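Local coordinates for transcriptional regulator (Rhodococcus sp., PDB 2O0Y), which probably binds DNA and regulates transcription as a member of the IclR family, at residues L157-P162 against G217-A222. Numbering follows the deposited sequence.
Sequences LLLAAP and GTVVAA
Thr218 opens the contact at its edge, where Thr218 CG2 lies 4.4 Å from Ala160 CB. The start of 217-222 is held from outside: OD1 of Asp214 accepts hydrogen bonds from the backbone N of both Gly217 and Thr218, which ties the turn ahead of strand 219-228. Val219 follows and buries more surface than any other residue here. Its CB packs 4.2 Å from Ala160 CB, and the same alanine CB rests 3.4 Å from the carbonyl O of Val219. With CG1 anti to the backbone N (chi1 179°), CG2 is left beside that nitrogen and reaches Leu159, whose CD1 it meets at 4.0 Å; the leucine CB is as close, so this one valine methyl touches both the base and the tip of the leucine. Beyond the contact Leu159 also packs on Val186 and Arg190 of helix 178-192. Val220 and Ala221 both face Leu212 of the neighbouring strand 205-213, and Ala221 meets 157-162 through its backbone: CD2 of Leu157 lies 4.0 Å from Ala221 CA. Ala222 then turns its methyl toward the leucine, with CB 4.2 Å from Leu157 CG. No hydrogen bond joins the two segments, so the contact is van der Waals in character, while the turn after helix 152-157 is braced by its own bonds, such as Ala160 N to Leu157 O at 3.3 Å. Apolar residues between helices 152-157 and 165-171 thus pack against strand 219-228, which carries a classic beta bulge at Val220 and Ala221 near its start, in the antiparallel sheet of the GAF-clan IclR C-terminal domain.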
ATOM      1  N   LEU B 157      -6.928   8.515 -17.375  1.00 27.24           N
ATOM      2  CA  LEU B 157      -5.933   7.818 -16.542  1.00 26.81           C
ATOM      3  C   LEU B 157      -4.936   7.056 -17.385  1.00 27.25           C
ATOM      4  O   LEU B 157      -3.784   6.927 -16.987  1.00 27.74           O
ATOM      5  CB  LEU B 157      -6.607   6.872 -15.551  1.00 27.33           C
ATOM      6  CG  LEU B 157      -7.465   7.634 -14.533  1.00 26.24           C
ATOM      7  CD1 LEU B 157      -8.397   6.654 -13.812  1.00 24.54           C
ATOM      8  CD2 LEU B 157      -6.531   8.368 -13.535  1.00 24.29           C
ATOM      9  N   LEU B 158      -5.358   6.543 -18.545  1.00 26.32           N
ATOM     10  CA  LEU B 158      -4.444   5.722 -19.359  1.00 26.33           C
ATOM     11  C   LEU B 158      -3.430   6.586 -20.080  1.00 27.64           C
ATOM     12  O   LEU B 158      -2.548   6.058 -20.740  1.00 28.74           O
ATOM     13  CB  LEU B 158      -5.200   4.866 -20.386  1.00 25.93           C
ATOM     14  CG  LEU B 158      -5.938   3.679 -19.773  1.00 26.34           C
ATOM     15  CD1 LEU B 158      -6.960   3.074 -20.770  1.00 25.25           C
ATOM     16  CD2 LEU B 158      -4.917   2.624 -19.254  1.00 28.78           C
ATOM     17  N   LEU B 159      -3.555   7.916 -19.961  1.00 28.82           N
ATOM     18  CA  LEU B 159      -2.549   8.854 -20.504  1.00 29.32           C
ATOM     19  C   LEU B 159      -1.226   8.613 -19.830  1.00 29.67           C
ATOM     20  O   LEU B 159      -0.171   8.750 -20.468  1.00 30.41           O
ATOM     21  CB  LEU B 159      -2.937  10.318 -20.267  1.00 27.83           C
ATOM     22  CG  LEU B 159      -4.077  10.947 -21.067  1.00 28.36           C
ATOM     23  CD1 LEU B 159      -4.362  12.377 -20.576  1.00 27.71           C
ATOM     24  CD2 LEU B 159      -3.769  10.975 -22.543  1.00 27.61           C
ATOM     25  N   ALA B 160      -1.257   8.296 -18.532  1.00 29.50           N
ATOM     26  CA  ALA B 160      -0.006   7.983 -17.831  1.00 29.70           C
ATOM     27  C   ALA B 160       0.436   6.514 -17.949  1.00 29.69           C
ATOM     28  O   ALA B 160       1.497   6.158 -17.481  1.00 30.37           O
ATOM     29  CB  ALA B 160      -0.068   8.430 -16.352  1.00 28.60           C
ATOM     30  N   ALA B 161      -0.365   5.658 -18.569  1.00 30.16           N
ATOM     31  CA  ALA B 161      -0.038   4.242 -18.580  1.00 30.04           C
ATOM     32  C   ALA B 161      -0.345   3.575 -19.904  1.00 30.50           C
ATOM     33  O   ALA B 161      -1.150   2.654 -19.928  1.00 30.99           O
ATOM     34  CB  ALA B 161      -0.745   3.515 -17.444  1.00 29.33           C
ATOM     35  N   PRO B 162       0.357   3.969 -20.991  1.00 31.14           N
ATOM     36  CA  PRO B 162       0.112   3.344 -22.283  1.00 31.32           C
ATOM     37  C   PRO B 162       0.522   1.870 -22.279  1.00 31.40           C
ATOM     38  O   PRO B 162       0.000   1.101 -23.077  1.00 31.43           O
ATOM     39  CB  PRO B 162       1.030   4.120 -23.236  1.00 31.50           C
ATOM     40  CG  PRO B 162       2.124   4.617 -22.364  1.00 31.80           C
ATOM     41  CD  PRO B 162       1.438   4.968 -21.073  1.00 31.26           C
ATOM     42  N   GLY B 217       3.942  17.198 -14.479  1.00 25.15           N
ATOM     43  CA  GLY B 217       2.984  17.207 -15.575  1.00 24.74           C
ATOM     44  C   GLY B 217       2.492  15.797 -15.831  1.00 25.60           C
ATOM     45  O   GLY B 217       1.719  15.567 -16.758  1.00 24.57           O
ATOM     46  N   THR B 218       2.912  14.845 -15.000  1.00 24.47           N
ATOM     47  CA  THR B 218       2.405  13.479 -15.101  1.00 25.13           C
ATOM     48  C   THR B 218       0.935  13.410 -14.623  1.00 26.58           C
ATOM     49  O   THR B 218       0.588  14.019 -13.603  1.00 26.03           O
ATOM     50  CB  THR B 218       3.261  12.538 -14.232  1.00 26.19           C
ATOM     51  OG1 THR B 218       4.646  12.595 -14.646  1.00 22.37           O
ATOM     52  CG2 THR B 218       2.754  11.108 -14.323  1.00 26.95           C
ATOM     53  N   VAL B 219       0.085  12.678 -15.348  1.00 26.26           N
ATOM     54  CA  VAL B 219      -1.346  12.546 -14.972  1.00 26.75           C
ATOM     55  C   VAL B 219      -1.446  11.639 -13.786  1.00 27.47           C
ATOM     56  O   VAL B 219      -1.044  10.468 -13.870  1.00 27.17           O
ATOM     57  CB  VAL B 219      -2.174  12.003 -16.170  1.00 27.29           C
ATOM     58  CG1 VAL B 219      -3.684  11.827 -15.818  1.00 26.88           C
ATOM     59  CG2 VAL B 219      -2.016  12.955 -17.381  1.00 27.08           C
ATOM     60  N   VAL B 220      -1.949  12.179 -12.672  1.00 27.24           N
ATOM     61  CA  VAL B 220      -2.081  11.396 -11.440  1.00 25.80           C
ATOM     62  C   VAL B 220      -3.547  11.141 -11.101  1.00 26.19           C
ATOM     63  O   VAL B 220      -3.857  10.311 -10.281  1.00 26.08           O
ATOM     64  CB  VAL B 220      -1.405  12.078 -10.236  1.00 26.14           C
ATOM     65  CG1 VAL B 220       0.170  12.104 -10.446  1.00 26.00           C
ATOM     66  CG2 VAL B 220      -1.968  13.471  -9.975  1.00 26.43           C
ATOM     67  N   ALA B 221      -4.452  11.861 -11.736  1.00 25.28           N
ATOM     68  CA  ALA B 221      -5.878  11.684 -11.434  1.00 25.64           C
ATOM     69  C   ALA B 221      -6.656  12.274 -12.579  1.00 26.46           C
ATOM     70  O   ALA B 221      -6.077  12.908 -13.456  1.00 25.41           O
ATOM     71  CB  ALA B 221      -6.251  12.391 -10.108  1.00 26.39           C
ATOM     72  N   ALA B 222      -7.968  12.055 -12.587  1.00 26.77           N
ATOM     73  CA  ALA B 222      -8.816  12.566 -13.668  1.00 27.10           C
ATOM     74  C   ALA B 222     -10.000  13.274 -13.022  1.00 27.58           C
ATOM     75  O   ALA B 222     -10.763  12.663 -12.264  1.00 29.68           O
ATOM     76  CB  ALA B 222      -9.271  11.428 -14.515  1.00 25.68           C
TER